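PDB 6H20: probable glutamine-binding lipoprotein GlnH (GLNBP) from Mycobacterium tuberculosis, which binds amino acids such as aspartate, glutamate and, here, asparagine as an extracellular solute-binding lipoprotein, and probably relays their supply to a kinase pathway controlling glutamate metabolism. Local coordinates for residues 131-136 with 242-247; 165-170 with 186-191. All blocks are in the same frame, centred on the assembly; numbering follows the deposited sequence.

Interaction 1 of 2, residues 131-136 with 242-247; sequences LVNFST and DNTGLV
N133 OD1, in the side chain that V247 packs against, takes two donors: R129 NH1 and F134 N, the latter at 3.0 Å and lying in the carbonyl plane, on a lone pair. ND2 of the same amide donates to L241 O, just before the helix segment, so both polar atoms of the buried group are used and its rotation is fixed. V247 packs on the carbon part of this amide, with CG2 3.6 Å from N133 CG and 3.7 Å from N133 CB, the two side chains crossing at about a right angle. This packs the first turn of helix 244-259 against strand 132-134, which pairs antiparallel with strand 232-240 in the mixed sheet of this family 3 solute-binding protein. The other methyl of V247, CG1, stands anti to the backbone N (chi1 177°) and packs 3.6 Å from F134 O, which accepts a hydrogen bond from S30 OG. Within the helix segment, N243 OD1 caps L246 N at 3.0 Å, the donor lying 58° out of the side-chain carbonyl plane. F134 turns away from the helix, its ring lying near R128 of the ligand pocket.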
loop_
_atom_site.group_PDB
_atom_site.type_symbol
_atom_site.label_atom_id
_atom_site.label_comp_id
_atom_site.label_asym_id
_atom_site.label_seq_id
_atom_site.Cartn_x
_atom_site.Cartn_y
_atom_site.Cartn_z
ATOM N N LEU A 131 -5.035 -10.868 11.986
ATOM C CA LEU A 131 -5.769 -9.748 12.555
ATOM C C LEU A 131 -6.842 -9.166 11.646
ATOM O O LEU A 131 -7.839 -8.652 12.157
ATOM C CB LEU A 131 -4.799 -8.620 12.942
ATOM C CG LEU A 131 -3.646 -9.041 13.845
ATOM C CD1 LEU A 131 -2.672 -7.888 14.027
ATOM C CD2 LEU A 131 -4.188 -9.514 15.189
ATOM N N VAL A 132 -6.655 -9.191 10.324
ATOM C CA VAL A 132 -7.619 -8.636 9.384
ATOM C C VAL A 132 -7.752 -9.578 8.196
ATOM O O VAL A 132 -6.932 -10.474 7.990
ATOM C CB VAL A 132 -7.215 -7.231 8.884
ATOM C CG1 VAL A 132 -7.048 -6.270 10.056
ATOM C CG2 VAL A 132 -5.925 -7.298 8.059
ATOM N N ASN A 133 -8.788 -9.353 7.398
ATOM C CA ASN A 133 -8.948 -10.070 6.143
ATOM C C ASN A 133 -8.438 -9.224 4.977
ATOM O O ASN A 133 -8.207 -8.024 5.098
ATOM C CB ASN A 133 -10.409 -10.456 5.928
ATOM C CG ASN A 133 -10.547 -11.885 5.520
ATOM O OD1 ASN A 133 -9.867 -12.323 4.596
ATOM N ND2 ASN A 133 -11.386 -12.636 6.221
ATOM N N PHE A 134 -8.281 -9.873 3.824
ATOM C CA PHE A 134 -7.829 -9.182 2.622
ATOM C C PHE A 134 -8.552 -9.738 1.407
ATOM O O PHE A 134 -8.871 -10.929 1.340
ATOM C CB PHE A 134 -6.332 -9.386 2.349
ATOM C CG PHE A 134 -5.421 -8.702 3.333
ATOM C CD1 PHE A 134 -5.117 -7.347 3.202
ATOM C CD2 PHE A 134 -4.837 -9.418 4.362
ATOM C CE1 PHE A 134 -4.255 -6.717 4.098
ATOM C CE2 PHE A 134 -3.983 -8.800 5.270
ATOM C CZ PHE A 134 -3.683 -7.444 5.131
ATOM N N SER A 135 -8.769 -8.862 0.431
ATOM C CA SER A 135 -9.134 -9.255 -0.920
ATOM C C SER A 135 -7.973 -9.978 -1.594
ATOM O O SER A 135 -6.865 -10.088 -1.056
ATOM C CB SER A 135 -9.429 -8.016 -1.766
ATOM O OG SER A 135 -8.232 -7.285 -2.024
ATOM N N THR A 136 -8.245 -10.475 -2.803
ATOM C CA THR A 136 -7.176 -10.922 -3.681
ATOM C C THR A 136 -6.253 -9.750 -4.034
ATOM O O THR A 136 -6.546 -8.573 -3.783
ATOM C CB THR A 136 -7.749 -11.510 -4.968
ATOM O OG1 THR A 136 -8.601 -10.547 -5.610
ATOM C CG2 THR A 136 -8.536 -12.796 -4.673
ATOM N N ASP A 242 -13.828 -10.500 10.317
ATOM C CA ASP A 242 -15.049 -11.291 10.323
ATOM C C ASP A 242 -16.000 -10.966 9.184
ATOM O O ASP A 242 -16.976 -11.697 8.996
ATOM C CB ASP A 242 -15.773 -11.120 11.656
ATOM C CG ASP A 242 -14.969 -11.653 12.818
ATOM O OD1 ASP A 242 -14.339 -12.721 12.658
ATOM O OD2 ASP A 242 -14.955 -10.998 13.883
ATOM N N ASN A 243 -15.756 -9.910 8.409
ATOM C CA ASN A 243 -16.680 -9.571 7.328
ATOM C C ASN A 243 -16.272 -10.299 6.047
ATOM O O ASN A 243 -15.795 -9.704 5.078
ATOM C CB ASN A 243 -16.788 -8.064 7.128
ATOM C CG ASN A 243 -17.999 -7.686 6.273
ATOM O OD1 ASN A 243 -18.595 -8.544 5.604
ATOM N ND2 ASN A 243 -18.364 -6.414 6.291
ATOM N N THR A 244 -16.498 -11.621 6.062
ATOM C CA THR A 244 -16.179 -12.441 4.894
ATOM C C THR A 244 -17.042 -12.083 3.696
ATOM O O THR A 244 -16.584 -12.207 2.553
ATOM C CB THR A 244 -16.288 -13.932 5.209
ATOM O OG1 THR A 244 -17.603 -14.226 5.698
ATOM C CG2 THR A 244 -15.235 -14.336 6.235
ATOM N N GLY A 245 -18.274 -11.622 3.926
ATOM C CA GLY A 245 -19.110 -11.199 2.812
ATOM C C GLY A 245 -18.499 -10.048 2.036
ATOM O O GLY A 245 -18.545 -10.015 0.808
ATOM N N LEU A 246 -17.927 -9.081 2.747
ATOM C CA LEU A 246 -17.286 -7.962 2.066
ATOM C C LEU A 246 -16.032 -8.402 1.322
ATOM O O LEU A 246 -15.723 -7.845 0.265
ATOM C CB LEU A 246 -16.964 -6.871 3.087
ATOM C CG LEU A 246 -16.438 -5.548 2.541
ATOM C CD1 LEU A 246 -17.299 -5.012 1.426
ATOM C CD2 LEU A 246 -16.349 -4.530 3.683
ATOM N N VAL A 247 -15.305 -9.392 1.844
ATOM C CA VAL A 247 -14.177 -9.954 1.099
ATOM C C VAL A 247 -14.648 -10.495 -0.247
ATOM O O VAL A 247 -14.071 -10.186 -1.299
ATOM C CB VAL A 247 -13.468 -11.046 1.921
ATOM C CG1 VAL A 247 -12.344 -11.682 1.091
ATOM C CG2 VAL A 247 -12.943 -10.476 3.229
#

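Interaction 2 of 2, residues 165-170 with 186-191; sequences CVARGT and VSVVNW. With ASN (asparagine), chain B.
R168 N donates to V188 O at 2.8 Å, continuing the parallel ladder in which V166 N gives to V186 O and V188 N to V166 O. The paired strands, 163-167 and 184-188, belong to a beta-alpha-beta unit whose crossover carries helix 171-176. Just past the end of its strand R168, bent at chi3 (-70°), folds back so that NH1 meets S187 OG at 2.9 Å, the hydroxyl lying in the guanidinium plane, while the backbone of V188 and V189 runs across one face. R168 NH2 also bonds to G6 O. A water donates to both R168 O and V189 O. T170, which closes a type II turn from A167, donates through OG1 to A167 O at 2.8 Å, and OG1 accepts from L173 N. C165 SG, in a disulfide with C194, touches both methyls of V188. The indole of W191 packs against strand 163-167: A167 CB sits over its six-membered ring, 4.0 Å from the centroid, in a CH-pi contact, and V166 CB lies 3.9 Å from W191 CH2. T170 and W191 both line the asparagine pocket, where T170 CA comes within 3.2 Å of the ligand O.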
loop_
_atom_site.group_PDB
_atom_site.type_symbol
_atom_site.label_atom_id
_atom_site.label_comp_id
_atom_site.label_asym_id
_atom_site.label_seq_id
_atom_site.Cartn_x
_atom_site.Cartn_y
_atom_site.Cartn_z
ATOM N N CYS A 165 15.394 5.898 5.655
ATOM C CA CYS A 165 14.078 6.295 6.144
ATOM C C CYS A 165 13.019 5.261 5.792
ATOM O O CYS A 165 12.957 4.772 4.654
ATOM C CB CYS A 165 13.697 7.642 5.532
ATOM S SG CYS A 165 12.187 8.386 6.221
ATOM N N VAL A 166 12.152 4.969 6.774
ATOM C CA VAL A 166 10.987 4.105 6.592
ATOM C C VAL A 166 9.829 4.681 7.390
ATOM O O VAL A 166 10.023 5.294 8.443
ATOM C CB VAL A 166 11.227 2.640 7.027
ATOM C CG1 VAL A 166 12.166 1.942 6.053
ATOM C CG2 VAL A 166 11.744 2.602 8.449
ATOM N N ALA A 167 8.616 4.457 6.907
ATOM C CA ALA A 167 7.448 4.833 7.693
ATOM C C ALA A 167 7.166 3.774 8.750
ATOM O O ALA A 167 7.341 2.574 8.513
ATOM C CB ALA A 167 6.223 5.009 6.798
ATOM N N ARG A 168 6.730 4.223 9.922
ATOM C CA ARG A 168 6.399 3.288 10.981
ATOM C C ARG A 168 5.184 2.456 10.573
ATOM O O ARG A 168 4.314 2.910 9.822
ATOM C CB ARG A 168 6.149 4.050 12.288
ATOM C CG ARG A 168 7.449 4.539 12.926
ATOM C CD ARG A 168 7.247 5.152 14.308
ATOM N NE ARG A 168 6.545 6.434 14.265
ATOM C CZ ARG A 168 7.107 7.597 13.945
ATOM N NH1 ARG A 168 8.392 7.660 13.609
ATOM N NH2 ARG A 168 6.372 8.709 13.953
ATOM N N GLY A 169 5.164 1.204 11.021
ATOM C CA GLY A 169 4.003 0.368 10.766
ATOM C C GLY A 169 4.016 -0.316 9.423
ATOM O O GLY A 169 2.964 -0.782 8.960
ATOM N N THR A 170 5.170 -0.405 8.773
ATOM C CA THR A 170 5.221 -0.933 7.418
ATOM C C THR A 170 6.052 -2.204 7.350
ATOM O O THR A 170 6.925 -2.461 8.187
ATOM C CB THR A 170 5.824 0.094 6.446
ATOM O OG1 THR A 170 7.178 0.393 6.832
ATOM C CG2 THR A 170 4.983 1.367 6.406
ATOM N N VAL A 186 15.816 5.639 10.400
ATOM C CA VAL A 186 15.059 6.845 10.710
ATOM C C VAL A 186 13.616 6.567 10.323
ATOM O O VAL A 186 13.329 6.247 9.162
ATOM C CB VAL A 186 15.610 8.052 9.935
ATOM C CG1 VAL A 186 14.782 9.304 10.235
ATOM C CG2 VAL A 186 17.083 8.269 10.262
ATOM N N SER A 187 12.702 6.650 11.285
ATOM C CA SER A 187 11.309 6.347 10.996
ATOM C C SER A 187 10.459 7.612 11.043
ATOM O O SER A 187 10.778 8.569 11.758
ATOM C CB SER A 187 10.752 5.244 11.905
ATOM O OG SER A 187 10.526 5.689 13.238
ATOM N N VAL A 188 9.386 7.610 10.253
ATOM C CA VAL A 188 8.491 8.756 10.090
ATOM C C VAL A 188 7.049 8.261 10.044
ATOM O O VAL A 188 6.779 7.060 10.020
ATOM C CB VAL A 188 8.814 9.569 8.821
ATOM C CG1 VAL A 188 10.212 10.198 8.924
ATOM C CG2 VAL A 188 8.676 8.682 7.591
ATOM N N VAL A 189 6.109 9.208 10.001
ATOM C CA VAL A 189 4.693 8.846 9.920
ATOM C C VAL A 189 4.334 8.338 8.529
ATOM O O VAL A 189 3.654 7.314 8.384
ATOM C CB VAL A 189 3.801 10.032 10.327
ATOM C CG1 VAL A 189 2.328 9.665 10.123
ATOM C CG2 VAL A 189 4.060 10.413 11.761
ATOM N N ASN A 190 4.745 9.055 7.482
ATOM C CA ASN A 190 4.339 8.676 6.139
ATOM C C ASN A 190 5.484 8.885 5.154
ATOM O O ASN A 190 6.493 9.526 5.460
ATOM C CB ASN A 190 3.025 9.348 5.710
ATOM C CG ASN A 190 3.145 10.844 5.606
ATOM O OD1 ASN A 190 4.007 11.361 4.899
ATOM N ND2 ASN A 190 2.279 11.555 6.320
ATOM N N TRP A 191 5.314 8.316 3.956
ATOM C CA TRP A 191 6.406 8.300 2.988
ATOM C C TRP A 191 6.750 9.689 2.468
ATOM O O TRP A 191 7.907 9.938 2.114
ATOM C CB TRP A 191 6.092 7.330 1.852
ATOM C CG TRP A 191 6.081 5.936 2.365
ATOM C CD1 TRP A 191 4.989 5.132 2.525
ATOM C CD2 TRP A 191 7.208 5.192 2.848
ATOM N NE1 TRP A 191 5.374 3.929 3.055
ATOM C CE2 TRP A 191 6.724 3.932 3.263
ATOM C CE3 TRP A 191 8.578 5.457 2.956
ATOM C CZ2 TRP A 191 7.553 2.958 3.800
ATOM C CZ3 TRP A 191 9.413 4.487 3.484
ATOM C CH2 TRP A 191 8.892 3.237 3.902
HETATM N N ASN B . 3.197 -1.878 1.296
HETATM C CA ASN B . 3.981 -1.664 2.511
HETATM C C ASN B . 3.167 -2.092 3.719
HETATM O O ASN B . 3.539 -1.789 4.867
HETATM C CB ASN B . 4.407 -0.200 2.635
HETATM C CG ASN B . 3.243 0.728 2.883
HETATM O OD1 ASN B . 2.084 0.388 2.668
HETATM N ND2 ASN B . 3.550 1.905 3.377
HETATM O OXT ASN B . 2.121 -2.750 3.529
HETATM O O HOH W 1 2.936 5.204 10.041
#

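How the interactions relate
After strands 53-57, 96-100 and 117-118 the chain reaches strand 132-134, the opening half of interaction 1, then runs through strand 139-148 to strand 163-167. Interaction 2 closes a short loop here: 15 residues, including helix 171-176, separate its segments. The chain then passes helix 191-199 and strands 205-207, 223-226 and 232-240 before helix 244-259 completes interaction 1, whose 105-residue loop thus contains the whole of interaction 2. The contacts do not touch; their nearest atoms are about 10 Å apart and their centres 26 Å. Yet both reach the same mixed sheet, interaction 1 tying a helix onto it and interaction 2 joining two of its strands beside the asparagine.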